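Long-range contacts in ABC transporter ATP-binding protein (Leptospira interrogans serovar Copenhageni, PDB 4HZI), which serves as the ATPase subunit of an orphan ABC transporter involved in manganese utilization and tolerance, probably binding and hydrolysing ATP to drive transport: residues 59-64 with 241-246; 194-199 with 228-233. One frame throughout, in Å; residues are numbered along the deposited sequence.

In the fold
Both contacts lie in the parallel part of one mixed sheet, the core of the ATP-binding domain, with their centres about 10 Å apart. Across that sheet the strands run 194-198, 227-231, 62-67 and 243-248, so contact 2 joins the first two of these and contact 1 the last two. Along the chain, 59-64 comes first, then both segments of contact 2, then 241-246: the 176 intervening residues hold the beta-alpha-beta unit of contact 2. The two contacts meet between the middle strands, where C63 O and Y229 N make a probable hydrogen bond of 2.9 Å and the Y241 ring packs on Y229. The sheet thus brings together strand 62-67, leading into the probable P-loop, and the Walker B-like strand 194-198.

Contact 1 of 2, residues 59-64 with 241-246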
loop_
_atom_site.group_PDB
_atom_site.type_symbol
_atom_site.label_atom_id
_atom_site.label_comp_id
_atom_site.label_asym_id
_atom_site.label_seq_id
_atom_site.Cartn_x
_atom_site.Cartn_y
_atom_site.Cartn_z
ATOM N N THR A 59 6.833 -6.158 -28.810
ATOM C CA THR A 59 7.712 -7.209 -28.340
ATOM C C THR A 59 8.926 -6.613 -27.623
ATOM O O THR A 59 9.555 -5.688 -28.110
ATOM C CB THR A 59 8.126 -8.124 -29.507
ATOM O OG1 THR A 59 6.949 -8.748 -30.005
ATOM C CG2 THR A 59 9.043 -9.226 -29.027
ATOM N N ASN A 60 9.193 -7.129 -26.432
ATOM C CA ASN A 60 10.319 -6.711 -25.590
ATOM C C ASN A 60 10.262 -5.285 -25.028
ATOM O O ASN A 60 11.253 -4.763 -24.487
ATOM C CB ASN A 60 11.665 -7.021 -26.309
ATOM C CG ASN A 60 11.835 -8.509 -26.582
ATOM O OD1 ASN A 60 11.354 -9.357 -25.833
ATOM N ND2 ASN A 60 12.550 -8.832 -27.649
ATOM N N GLU A 61 9.087 -4.648 -25.097
ATOM C CA GLU A 61 8.865 -3.438 -24.348
ATOM C C GLU A 61 8.321 -3.710 -22.924
ATOM O O GLU A 61 7.639 -4.741 -22.620
ATOM C CB GLU A 61 7.894 -2.484 -25.067
ATOM C CG GLU A 61 8.427 -1.970 -26.381
ATOM C CD GLU A 61 7.562 -0.864 -26.946
ATOM O OE1 GLU A 61 6.309 -0.917 -26.738
ATOM O OE2 GLU A 61 8.146 0.040 -27.608
ATOM N N HIS A 62 8.632 -2.771 -22.055
ATOM C CA HIS A 62 8.181 -2.798 -20.675
ATOM C C HIS A 62 7.387 -1.484 -20.490
ATOM O O HIS A 62 7.932 -0.382 -20.535
ATOM C CB HIS A 62 9.399 -2.947 -19.750
ATOM C CG HIS A 62 10.082 -4.254 -19.941
ATOM N ND1 HIS A 62 9.496 -5.458 -19.574
ATOM C CD2 HIS A 62 11.231 -4.578 -20.597
ATOM C CE1 HIS A 62 10.293 -6.455 -19.924
ATOM N NE2 HIS A 62 11.354 -5.947 -20.544
ATOM N N CYS A 63 6.077 -1.645 -20.272
ATOM C CA CYS A 63 5.142 -0.535 -20.202
ATOM C C CYS A 63 4.498 -0.484 -18.817
ATOM O O CYS A 63 4.104 -1.503 -18.290
ATOM C CB CYS A 63 4.058 -0.725 -21.261
ATOM S SG CYS A 63 2.922 0.695 -21.335
ATOM N N VAL A 64 4.435 0.687 -18.216
ATOM C CA VAL A 64 3.762 0.861 -16.937
ATOM C C VAL A 64 2.372 1.464 -17.170
ATOM O O VAL A 64 2.213 2.409 -17.955
ATOM C CB VAL A 64 4.453 1.874 -16.010
ATOM C CG1 VAL A 64 3.833 1.852 -14.589
ATOM C CG2 VAL A 64 5.908 1.698 -15.939
ATOM N N TYR A 241 11.443 0.143 -17.235
ATOM C CA TYR A 241 10.163 0.566 -17.839
ATOM C C TYR A 241 10.388 1.791 -18.695
ATOM O O TYR A 241 10.822 2.847 -18.224
ATOM C CB TYR A 241 9.067 0.762 -16.751
ATOM C CG TYR A 241 8.571 -0.609 -16.402
ATOM C CD1 TYR A 241 7.614 -1.252 -17.185
ATOM C CD2 TYR A 241 9.150 -1.329 -15.350
ATOM C CE1 TYR A 241 7.260 -2.577 -16.930
ATOM C CE2 TYR A 241 8.801 -2.650 -15.105
ATOM C CZ TYR A 241 7.875 -3.278 -15.863
ATOM O OH TYR A 241 7.568 -4.617 -15.571
ATOM N N SER A 242 10.134 1.648 -19.982
ATOM C CA SER A 242 10.446 2.728 -20.925
ATOM C C SER A 242 9.229 3.467 -21.506
ATOM O O SER A 242 9.382 4.506 -22.153
ATOM C CB SER A 242 11.246 2.127 -22.086
ATOM O OG SER A 242 10.420 1.308 -22.907
ATOM N N LYS A 243 8.034 2.921 -21.307
ATOM C CA LYS A 243 6.774 3.477 -21.868
ATOM C C LYS A 243 5.776 3.513 -20.733
ATOM O O LYS A 243 5.877 2.704 -19.793
ATOM C CB LYS A 243 6.174 2.554 -22.917
ATOM C CG LYS A 243 7.040 2.228 -24.112
ATOM C CD LYS A 243 7.066 3.397 -25.073
ATOM C CE LYS A 243 5.759 3.502 -25.837
ATOM N NZ LYS A 243 6.024 3.867 -27.257
ATOM N N ALA A 244 4.789 4.399 -20.820
ATOM C CA ALA A 244 3.748 4.435 -19.785
ATOM C C ALA A 244 2.416 4.826 -20.412
ATOM O O ALA A 244 2.326 5.451 -21.495
ATOM C CB ALA A 244 4.105 5.381 -18.695
ATOM N N VAL A 245 1.386 4.433 -19.698
ATOM C CA VAL A 245 0.033 4.850 -19.958
ATOM C C VAL A 245 -0.469 5.437 -18.637
ATOM O O VAL A 245 -0.384 4.765 -17.589
ATOM C CB VAL A 245 -0.842 3.614 -20.297
ATOM C CG1 VAL A 245 -2.319 3.993 -20.471
ATOM C CG2 VAL A 245 -0.362 2.905 -21.534
ATOM N N LEU A 246 -1.019 6.650 -18.660
ATOM C CA LEU A 246 -1.520 7.315 -17.467
ATOM C C LEU A 246 -3.061 7.229 -17.565
ATOM O O LEU A 246 -3.623 7.555 -18.616
ATOM C CB LEU A 246 -1.123 8.788 -17.428
ATOM C CG LEU A 246 0.357 9.132 -17.501
ATOM C CD1 LEU A 246 0.528 10.642 -17.390
ATOM C CD2 LEU A 246 1.208 8.445 -16.428
HETATM O O HOH W 1 7.184 1.926 -29.151
HETATM O O HOH W 2 9.933 1.970 -25.304
HETATM O O HOH W 3 11.132 -1.210 -22.940
#
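The face of the Y241 ring receives H62 on one side: CB of H62 lies over it, 3.6 Å from CD1 of Y241, and the imidazole beyond turns its edge to the same aromatic system in a T-shaped pair, with centroids 5.7 Å apart and planes at 78°. At the edge of the tyrosine ring, near its plane, run N and CA of C63, while CG2 of V64 approaches obliquely and comes within 3.4 Å of CB of Y241. These groups gather where strands 62-67 and 243-248 begin to pair as parallel neighbours in the central sheet of the ABC ATPase domain. The backbone sets CB of H62 over the tyrosine; with CG anti to the carbonyl carbon (chi1 -65°) the imidazole leads away from 241-246, and its ND1 bonds OG of S227, which also bonds OH of Y241. Two buried aromatic residues with polar ends suit this place, since one serine hydroxyl serves both.

Beyond the rings, pairing is regular parallel sheet: V64 N donates to K243 O at 2.9 Å, and V64 O accepts from V245 N at 2.8 Å. Small A244 and beta-branched V64 share one face; C63 and K243 share the other, where SG of C63 meets CG2 of V245. At the strand entrance H62 O is gripped by S242 N and, weakly, by K243 N. The partly exposed side chains of E61 and K243 meet through water. E61 gives OE1 to the backbone N of K58, whereas its OE2 stays 4.4 Å from NZ of K243, too far for a salt bridge; a water donates to that OE2 at 2.6 Å and accepts from NZ of K243.

Contact 2 of 2, residues 194-199 with 228-233; sequences FLIMDE and LYITHR
I196 and I230 cross obliquely, CG2 against CD1, on the face of the sheet that also carries L228 and D198. The strands belong to a beta-alpha-beta unit, 194-198 and 227-231 linked through helix 206-222, and FLIMDE reads as the Walker B sequence of an ABC ATPase. The 3.3 Å between CG2 of I196 and CD1 of I230, with an unstaggered chi2 in I230, makes the exact placement of CD1 doubtful; the CG2 branch of I230 lies 3.8 Å from OD1 of D198. Branched aliphatic residues suit this layer, since I230 also packs on V77 and K73 of helix 73-80, whose first residues, K73 included, belong to the probable P-loop (Walker A).

On the opposite face M197 lies by Y229. CB of M197 is 4.2 Å from CD2 of the tyrosine, and the thioether reaches the ring obliquely, a Met-aromatic contact with SD 5.5 Å from the centroid. The backbones beneath are joined in parallel register, M197 N to L228 O and I230 N to M197 O, until E199 N bonds I230 O at 2.8 Å as the first strand ends.

There E199 bends at chi2 (-81°), swinging its carboxylate to H232, which occupies the place expected of the H-loop histidine of this family. CG of H232 stands between its backbone N and carbonyl carbon (chi1 69°), and the two side chains cross at about a right angle. T231, just before, takes R233 N on its OG1 in an ST turn, and the same OG1 bonds OE1 of E236. H232 packs on D205 of the second subunit as well, so the pair sits close to the dimer interface. ND1 of H232 donates in its own ring plane to OE2 of E199, on the syn side but 24° out of the carboxylate plane, at 3.1 Å.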
loop_
_atom_site.group_PDB
_atom_site.type_symbol
_atom_site.label_atom_id
_atom_site.label_comp_id
_atom_site.label_asym_id
_atom_site.label_seq_id
_atom_site.Cartn_x
_atom_site.Cartn_y
_atom_site.Cartn_z
ATOM N N PHE A 194 3.708 -12.459 -22.992
ATOM C CA PHE A 194 3.871 -11.300 -22.128
ATOM C C PHE A 194 3.361 -11.519 -20.695
ATOM O O PHE A 194 2.578 -12.441 -20.412
ATOM C CB PHE A 194 3.401 -9.990 -22.778
ATOM C CG PHE A 194 1.965 -9.607 -22.529
ATOM C CD1 PHE A 194 0.959 -10.153 -23.288
ATOM C CD2 PHE A 194 1.651 -8.648 -21.606
ATOM C CE1 PHE A 194 -0.362 -9.766 -23.101
ATOM C CE2 PHE A 194 0.332 -8.258 -21.387
ATOM C CZ PHE A 194 -0.665 -8.823 -22.113
ATOM N N LEU A 195 3.828 -10.666 -19.801
ATOM C CA LEU A 195 3.544 -10.766 -18.387
ATOM C C LEU A 195 2.823 -9.531 -17.887
ATOM O O LEU A 195 3.206 -8.387 -18.158
ATOM C CB LEU A 195 4.856 -10.903 -17.625
ATOM C CG LEU A 195 4.798 -10.849 -16.102
ATOM C CD1 LEU A 195 3.872 -11.884 -15.471
ATOM C CD2 LEU A 195 6.215 -11.096 -15.616
ATOM N N ILE A 196 1.774 -9.752 -17.122
ATOM C CA ILE A 196 1.137 -8.653 -16.413
ATOM C C ILE A 196 1.467 -8.707 -14.933
ATOM O O ILE A 196 1.206 -9.709 -14.277
ATOM C CB ILE A 196 -0.397 -8.701 -16.549
ATOM C CG1 ILE A 196 -0.850 -8.672 -17.992
ATOM C CG2 ILE A 196 -0.987 -7.537 -15.771
ATOM C CD1 ILE A 196 -2.371 -8.860 -18.164
ATOM N N MET A 197 2.081 -7.654 -14.400
ATOM C CA MET A 197 2.347 -7.569 -12.978
ATOM C C MET A 197 1.416 -6.515 -12.359
ATOM O O MET A 197 1.593 -5.316 -12.521
ATOM C CB MET A 197 3.794 -7.218 -12.702
ATOM C CG MET A 197 4.708 -8.376 -13.072
ATOM S SD MET A 197 6.392 -7.934 -12.752
ATOM C CE MET A 197 6.782 -7.368 -14.399
ATOM N N ASP A 198 0.399 -7.007 -11.676
ATOM C CA ASP A 198 -0.686 -6.194 -11.171
ATOM C C ASP A 198 -0.423 -5.818 -9.712
ATOM O O ASP A 198 -0.681 -6.630 -8.814
ATOM C CB ASP A 198 -1.984 -7.023 -11.310
ATOM C CG ASP A 198 -3.244 -6.236 -10.977
ATOM O OD1 ASP A 198 -3.167 -4.999 -10.785
ATOM O OD2 ASP A 198 -4.324 -6.888 -10.922
ATOM N N GLU A 199 0.169 -4.646 -9.477
ATOM C CA GLU A 199 0.432 -4.143 -8.124
ATOM C C GLU A 199 1.343 -5.133 -7.353
ATOM O O GLU A 199 1.025 -5.505 -6.222
ATOM C CB GLU A 199 -0.904 -3.995 -7.378
ATOM C CG GLU A 199 -1.785 -2.908 -7.975
ATOM C CD GLU A 199 -1.387 -1.519 -7.502
ATOM O OE1 GLU A 199 -0.328 -1.395 -6.824
ATOM O OE2 GLU A 199 -2.122 -0.551 -7.802
ATOM N N LEU A 228 3.722 -5.558 -18.684
ATOM C CA LEU A 228 2.843 -4.472 -18.309
ATOM C C LEU A 228 2.783 -4.458 -16.807
ATOM O O LEU A 228 2.383 -5.406 -16.211
ATOM C CB LEU A 228 1.433 -4.689 -18.873
ATOM C CG LEU A 228 0.368 -3.670 -18.506
ATOM C CD1 LEU A 228 0.696 -2.278 -19.018
ATOM C CD2 LEU A 228 -0.991 -4.076 -19.083
ATOM N N TYR A 229 3.215 -3.378 -16.215
ATOM C CA TYR A 229 3.342 -3.200 -14.776
ATOM C C TYR A 229 2.286 -2.209 -14.340
ATOM O O TYR A 229 2.253 -1.054 -14.798
ATOM C CB TYR A 229 4.724 -2.658 -14.478
ATOM C CG TYR A 229 5.183 -2.642 -13.036
ATOM C CD1 TYR A 229 4.820 -1.602 -12.168
ATOM C CD2 TYR A 229 6.019 -3.642 -12.530
ATOM C CE1 TYR A 229 5.274 -1.580 -10.856
ATOM C CE2 TYR A 229 6.475 -3.608 -11.221
ATOM C CZ TYR A 229 6.074 -2.605 -10.383
ATOM O OH TYR A 229 6.524 -2.584 -9.090
ATOM N N ILE A 230 1.434 -2.636 -13.429
ATOM C CA ILE A 230 0.316 -1.801 -12.978
ATOM C C ILE A 230 0.523 -1.334 -11.553
ATOM O O ILE A 230 0.724 -2.134 -10.643
ATOM C CB ILE A 230 -0.980 -2.623 -13.074
ATOM C CG1 ILE A 230 -1.182 -3.056 -14.554
ATOM C CG2 ILE A 230 -2.207 -1.803 -12.623
ATOM C CD1 ILE A 230 -1.371 -4.486 -14.665
ATOM N N THR A 231 0.433 -0.019 -11.354
ATOM C CA THR A 231 0.671 0.591 -10.066
ATOM C C THR A 231 -0.069 1.911 -9.905
ATOM O O THR A 231 -0.480 2.557 -10.887
ATOM C CB THR A 231 2.194 0.802 -9.813
ATOM O OG1 THR A 231 2.405 1.261 -8.485
ATOM C CG2 THR A 231 2.768 1.782 -10.774
ATOM N N HIS A 232 -0.227 2.294 -8.641
ATOM C CA HIS A 232 -0.628 3.653 -8.278
ATOM C C HIS A 232 0.483 4.410 -7.588
ATOM O O HIS A 232 0.287 5.543 -7.189
ATOM C CB HIS A 232 -1.914 3.698 -7.463
ATOM C CG HIS A 232 -1.790 3.145 -6.081
ATOM N ND1 HIS A 232 -1.958 1.807 -5.827
ATOM C CD2 HIS A 232 -1.601 3.738 -4.875
ATOM C CE1 HIS A 232 -1.837 1.583 -4.529
ATOM N NE2 HIS A 232 -1.602 2.729 -3.929
ATOM N N ARG A 233 1.685 3.831 -7.514
ATOM C CA ARG A 233 2.788 4.471 -6.803
ATOM C C ARG A 233 4.035 4.581 -7.657
ATOM O O ARG A 233 4.723 3.580 -7.845
ATOM C CB ARG A 233 3.160 3.659 -5.562
ATOM C CG ARG A 233 2.119 3.712 -4.464
ATOM C CD ARG A 233 2.725 3.100 -3.195
ATOM N NE ARG A 233 1.648 2.760 -2.292
ATOM C CZ ARG A 233 1.236 3.500 -1.264
ATOM N NH1 ARG A 233 1.847 4.644 -0.919
ATOM N NH2 ARG A 233 0.200 3.067 -0.556
#